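Long-range contact in maltose-binding protein MalE1 (Thermotoga maritima, PDB 6DTU), which binds maltotetraose and probably maltose, and is likely to deliver such sugars to a transport system: residues 70-82 and 266-279. Residues are numbered along the deposited sequence; the frame is centred on the assembly and turned at random. Where two conformers were deposited one is given.
Sequences AVNGLIEPIPNFS and FMVNAKSPNKLLAI
E76 and K275 meet at about a right angle over A270. The lysine reaches OE1 of E76 with its NZ at 3.0 Å, arriving from above the carboxylate plane, and closes a salt bridge. The same NZ gives a 2.9 Å hydrogen bond to A270 O, in the carbonyl plane and on a lone pair, so the first turn of helix 275-286 is joined to both the loop and the type I turn N269–S272. K275 can do this because its CG sits between its backbone N and carbonyl carbon (chi1 63°) and the chain runs straight from there. With an alanine here, the E76 carboxylate would probably lose its charged mate and be left freer to turn, and A270 O would lose this donor. I279 CD1 packs against E76 CG at 4.0 Å and also touches the ring of P79. I75 CG2 crosses M267 obliquely, 3.9 Å from its CB.

Two backbone bonds flank I75–N269, a non-hydrogen-bonded antiparallel pair: E76 N to V268 O, and A270 N to L74 O, each 2.9 Å. Water 2 links V268 N to E76 O. K271 NZ makes a weak bond of 3.3 Å to G73 O, in the Schellman motif ending helix 66-71; water 1 also links K271 NZ to N72 O. An Asx turn, K271 N to N269 OD1, shapes the chain leaving the strand.

This is structural packing in one lobe of a periplasmic-binding-protein fold, the M267 side chain lying about 9 Å from a bound glucose. The loop after helix 66-71 pairs at one bridge with the chain leaving strand 260-268 of the mixed sheet, then I78 bonds to L101 of strand 100-109; Y102 packs on I75 and P77, F46 of helix 39-49 meets L74 and N269, and L282 of helix 275-286 lies against V268.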
loop_
_atom_site.group_PDB
_atom_site.type_symbol
_atom_site.label_atom_id
_atom_site.label_comp_id
_atom_site.label_asym_id
_atom_site.label_seq_id
_atom_site.Cartn_x
_atom_site.Cartn_y
_atom_site.Cartn_z
ATOM N N ALA A 70 -14.425 11.473 -1.495
ATOM C CA ALA A 70 -15.789 11.496 -2.020
ATOM C C ALA A 70 -16.692 12.388 -1.181
ATOM O O ALA A 70 -17.484 13.166 -1.727
ATOM C CB ALA A 70 -16.344 10.075 -2.095
ATOM N N VAL A 71 -16.605 12.279 0.148
ATOM C CA VAL A 71 -17.486 13.075 1.001
ATOM C C VAL A 71 -17.116 14.549 0.943
ATOM O O VAL A 71 -17.970 15.415 1.176
ATOM C CB VAL A 71 -17.512 12.565 2.453
ATOM C CG1 VAL A 71 -17.891 11.101 2.497
ATOM C CG2 VAL A 71 -16.202 12.826 3.136
ATOM N N ASN A 72 -15.851 14.864 0.663
ATOM C CA ASN A 72 -15.425 16.245 0.469
ATOM C C ASN A 72 -15.755 16.757 -0.929
ATOM O O ASN A 72 -15.449 17.916 -1.233
ATOM C CB ASN A 72 -13.912 16.393 0.692
ATOM C CG ASN A 72 -13.465 16.054 2.117
ATOM O OD1 ASN A 72 -14.266 15.978 3.046
ATOM N ND2 ASN A 72 -12.158 15.847 2.281
ATOM N N GLY A 73 -16.341 15.921 -1.781
ATOM C CA GLY A 73 -16.716 16.332 -3.121
ATOM C C GLY A 73 -15.551 16.565 -4.066
ATOM O O GLY A 73 -15.688 17.329 -5.029
ATOM N N LEU A 74 -14.419 15.891 -3.850
ATOM C CA LEU A 74 -13.223 16.175 -4.629
ATOM C C LEU A 74 -12.927 15.176 -5.744
ATOM O O LEU A 74 -12.157 15.513 -6.639
ATOM C CB LEU A 74 -11.993 16.259 -3.725
ATOM C CG LEU A 74 -11.985 17.410 -2.725
ATOM C CD1 LEU A 74 -10.681 17.373 -1.989
ATOM C CD2 LEU A 74 -12.141 18.741 -3.448
ATOM N N ILE A 75 -13.479 13.968 -5.707
ATOM C CA ILE A 75 -13.300 12.997 -6.786
ATOM C C ILE A 75 -14.669 12.693 -7.368
ATOM O O ILE A 75 -15.685 12.730 -6.667
ATOM C CB ILE A 75 -12.523 11.709 -6.392
ATOM C CG1 ILE A 75 -13.129 11.071 -5.135
ATOM C CG2 ILE A 75 -11.030 12.003 -6.249
ATOM C CD1 ILE A 75 -12.533 9.725 -4.783
ATOM N N GLU A 76 -14.691 12.433 -8.685
ATOM C CA GLU A 76 -15.897 12.375 -9.492
ATOM C C GLU A 76 -16.423 10.946 -9.585
ATOM O O GLU A 76 -15.651 10.012 -9.820
ATOM C CB GLU A 76 -15.573 12.880 -10.891
ATOM C CG GLU A 76 -16.729 12.939 -11.857
ATOM C CD GLU A 76 -17.741 14.042 -11.541
ATOM O OE1 GLU A 76 -17.460 14.885 -10.669
ATOM O OE2 GLU A 76 -18.810 14.080 -12.208
ATOM N N PRO A 77 -17.732 10.718 -9.438
ATOM C CA PRO A 77 -18.254 9.368 -9.667
ATOM C C PRO A 77 -18.003 8.935 -11.107
ATOM O O PRO A 77 -18.049 9.750 -12.040
ATOM C CB PRO A 77 -19.756 9.516 -9.397
ATOM C CG PRO A 77 -19.878 10.758 -8.560
ATOM C CD PRO A 77 -18.790 11.669 -9.068
ATOM N N ILE A 78 -17.737 7.647 -11.286
ATOM C CA ILE A 78 -17.465 7.079 -12.604
ATOM C C ILE A 78 -18.715 6.347 -13.066
ATOM O O ILE A 78 -19.096 5.334 -12.452
ATOM C CB ILE A 78 -16.243 6.155 -12.582
ATOM C CG1 ILE A 78 -14.997 6.977 -12.269
ATOM C CG2 ILE A 78 -16.094 5.447 -13.929
ATOM C CD1 ILE A 78 -13.732 6.169 -12.301
ATOM N N PRO A 79 -19.388 6.807 -14.114
ATOM C CA PRO A 79 -20.586 6.119 -14.586
ATOM C C PRO A 79 -20.211 4.785 -15.200
ATOM O O PRO A 79 -19.056 4.524 -15.548
ATOM C CB PRO A 79 -21.165 7.072 -15.634
ATOM C CG PRO A 79 -20.574 8.416 -15.274
ATOM C CD PRO A 79 -19.206 8.117 -14.765
ATOM N N ASN A 80 -21.218 3.931 -15.323
ATOM C CA ASN A 80 -20.988 2.607 -15.864
ATOM C C ASN A 80 -20.337 2.721 -17.245
ATOM O O ASN A 80 -20.585 3.658 -18.006
ATOM C CB ASN A 80 -22.329 1.873 -15.936
ATOM C CG ASN A 80 -22.898 1.541 -14.557
ATOM O OD1 ASN A 80 -22.283 1.800 -13.504
ATOM N ND2 ASN A 80 -24.107 0.994 -14.556
ATOM N N PHE A 81 -19.496 1.748 -17.562
ATOM C CA PHE A 81 -18.806 1.723 -18.841
ATOM C C PHE A 81 -18.685 0.271 -19.258
ATOM O O PHE A 81 -18.829 -0.634 -18.439
ATOM C CB PHE A 81 -17.424 2.402 -18.758
ATOM C CG PHE A 81 -16.537 1.857 -17.666
ATOM C CD1 PHE A 81 -15.507 0.990 -17.978
ATOM C CD2 PHE A 81 -16.736 2.210 -16.333
ATOM C CE1 PHE A 81 -14.684 0.472 -16.978
ATOM C CE2 PHE A 81 -15.923 1.699 -15.329
ATOM C CZ PHE A 81 -14.893 0.821 -15.659
ATOM N N SER A 82 -18.457 0.061 -20.549
ATOM C CA SER A 82 -18.539 -1.287 -21.111
ATOM C C SER A 82 -17.537 -2.249 -20.478
ATOM O O SER A 82 -17.820 -3.443 -20.351
ATOM C CB SER A 82 -18.336 -1.232 -22.618
ATOM O OG SER A 82 -17.032 -0.766 -22.912
ATOM N N PHE A 266 -7.176 4.640 -10.393
ATOM C CA PHE A 266 -7.198 5.958 -11.006
ATOM C C PHE A 266 -8.473 6.674 -10.579
ATOM O O PHE A 266 -9.578 6.156 -10.783
ATOM C CB PHE A 266 -7.201 5.812 -12.531
ATOM C CG PHE A 266 -5.964 5.146 -13.103
ATOM C CD1 PHE A 266 -4.925 5.923 -13.622
ATOM C CD2 PHE A 266 -5.837 3.755 -13.140
ATOM C CE1 PHE A 266 -3.757 5.325 -14.161
ATOM C CE2 PHE A 266 -4.667 3.150 -13.669
ATOM C CZ PHE A 266 -3.633 3.941 -14.179
ATOM N N MET A 267 -8.321 7.882 -10.037
ATOM C CA MET A 267 -9.440 8.698 -9.582
ATOM C C MET A 267 -9.452 10.007 -10.356
ATOM O O MET A 267 -8.403 10.507 -10.741
ATOM C CB MET A 267 -9.316 8.984 -8.109
ATOM C CG MET A 267 -9.553 7.744 -7.285
ATOM S SD MET A 267 -8.811 7.819 -5.655
ATOM C CE MET A 267 -7.092 7.424 -6.005
ATOM N N VAL A 268 -10.644 10.565 -10.581
ATOM C CA VAL A 268 -10.836 11.763 -11.397
ATOM C C VAL A 268 -11.178 12.943 -10.490
ATOM O O VAL A 268 -12.007 12.819 -9.584
ATOM C CB VAL A 268 -11.929 11.546 -12.461
ATOM C CG1 VAL A 268 -12.206 12.854 -13.225
ATOM C CG2 VAL A 268 -11.510 10.446 -13.419
ATOM N N ASN A 269 -10.530 14.082 -10.736
ATOM C CA ASN A 269 -10.767 15.303 -9.969
ATOM C C ASN A 269 -12.143 15.868 -10.319
ATOM O O ASN A 269 -12.366 16.307 -11.453
ATOM C CB ASN A 269 -9.692 16.302 -10.372
ATOM C CG ASN A 269 -9.755 17.625 -9.614
ATOM O OD1 ASN A 269 -10.659 17.894 -8.829
ATOM N ND2 ASN A 269 -8.764 18.464 -9.862
ATOM N N ALA A 270 -13.050 15.914 -9.330
ATOM C CA ALA A 270 -14.389 16.445 -9.564
ATOM C C ALA A 270 -14.387 17.943 -9.829
ATOM O O ALA A 270 -15.390 18.471 -10.340
ATOM C CB ALA A 270 -15.318 16.131 -8.392
ATOM N N LYS A 271 -13.300 18.634 -9.506
ATOM C CA LYS A 271 -13.227 20.061 -9.761
ATOM C C LYS A 271 -12.606 20.370 -11.110
ATOM O O LYS A 271 -12.550 21.536 -11.493
ATOM C CB LYS A 271 -12.458 20.785 -8.656
ATOM C CG LYS A 271 -12.943 20.471 -7.228
ATOM C CD LYS A 271 -14.414 20.760 -7.038
ATOM C CE LYS A 271 -14.836 20.472 -5.602
ATOM N NZ LYS A 271 -16.317 20.591 -5.444
ATOM N N SER A 272 -12.151 19.358 -11.832
ATOM C CA SER A 272 -11.428 19.606 -13.070
ATOM C C SER A 272 -12.411 19.882 -14.197
ATOM O O SER A 272 -13.387 19.151 -14.347
ATOM C CB SER A 272 -10.615 18.392 -13.446
ATOM O OG SER A 272 -10.250 18.509 -14.813
ATOM N N PRO A 273 -12.208 20.936 -14.985
ATOM C CA PRO A 273 -13.066 21.141 -16.164
ATOM C C PRO A 273 -12.854 20.098 -17.240
ATOM O O PRO A 273 -13.639 20.056 -18.203
ATOM C CB PRO A 273 -12.648 22.529 -16.662
ATOM C CG PRO A 273 -11.225 22.622 -16.283
ATOM C CD PRO A 273 -11.105 21.908 -14.937
ATOM N N ASN A 274 -11.832 19.249 -17.103
ATOM C CA ASN A 274 -11.553 18.188 -18.059
ATOM C C ASN A 274 -12.069 16.840 -17.584
ATOM O O ASN A 274 -11.652 15.812 -18.123
ATOM C CB ASN A 274 -10.049 18.082 -18.355
ATOM C CG ASN A 274 -9.458 19.391 -18.844
ATOM O OD1 ASN A 274 -9.816 19.854 -19.914
ATOM N ND2 ASN A 274 -8.584 20.004 -18.034
ATOM N N LYS A 275 -12.976 16.821 -16.597
ATOM C CA LYS A 275 -13.309 15.551 -15.969
ATOM C C LYS A 275 -13.997 14.578 -16.915
ATOM O O LYS A 275 -13.801 13.360 -16.792
ATOM C CB LYS A 275 -14.077 15.757 -14.669
ATOM C CG LYS A 275 -15.438 16.426 -14.782
ATOM C CD LYS A 275 -15.913 16.754 -13.378
ATOM C CE LYS A 275 -17.310 17.328 -13.328
ATOM N NZ LYS A 275 -17.641 17.575 -11.869
ATOM N N LEU A 276 -14.801 15.073 -17.852
ATOM C CA LEU A 276 -15.424 14.172 -18.813
ATOM C C LEU A 276 -14.372 13.510 -19.692
ATOM O O LEU A 276 -14.444 12.307 -19.964
ATOM C CB LEU A 276 -16.435 14.932 -19.670
ATOM C CG LEU A 276 -17.671 15.446 -18.953
ATOM C CD1 LEU A 276 -18.506 16.277 -19.902
ATOM C CD2 LEU A 276 -18.480 14.301 -18.406
ATOM N N LEU A 277 -13.380 14.278 -20.138
ATOM C CA LEU A 277 -12.316 13.699 -20.955
ATOM C C LEU A 277 -11.444 12.748 -20.141
ATOM O O LEU A 277 -10.997 11.714 -20.669
ATOM C CB LEU A 277 -11.485 14.813 -21.594
ATOM C CG LEU A 277 -10.337 14.390 -22.507
ATOM C CD1 LEU A 277 -10.806 13.542 -23.693
ATOM C CD2 LEU A 277 -9.575 15.633 -22.981
ATOM N N ALA A 278 -11.212 13.067 -18.856
ATOM C CA ALA A 278 -10.441 12.191 -17.975
ATOM C C ALA A 278 -11.133 10.848 -17.808
ATOM O O ALA A 278 -10.489 9.796 -17.891
ATOM C CB ALA A 278 -10.234 12.856 -16.607
ATOM N N ILE A 279 -12.449 10.869 -17.588
ATOM C CA ILE A 279 -13.193 9.620 -17.496
ATOM C C ILE A 279 -13.068 8.825 -18.796
ATOM O O ILE A 279 -12.849 7.605 -18.774
ATOM C CB ILE A 279 -14.663 9.893 -17.102
ATOM C CG1 ILE A 279 -14.726 10.393 -15.664
ATOM C CG2 ILE A 279 -15.475 8.606 -17.211
ATOM C CD1 ILE A 279 -16.139 10.940 -15.285
HETATM O O HOH W 1 -15.713 20.322 -2.510
HETATM O O HOH W 2 -13.014 9.505 -9.394
#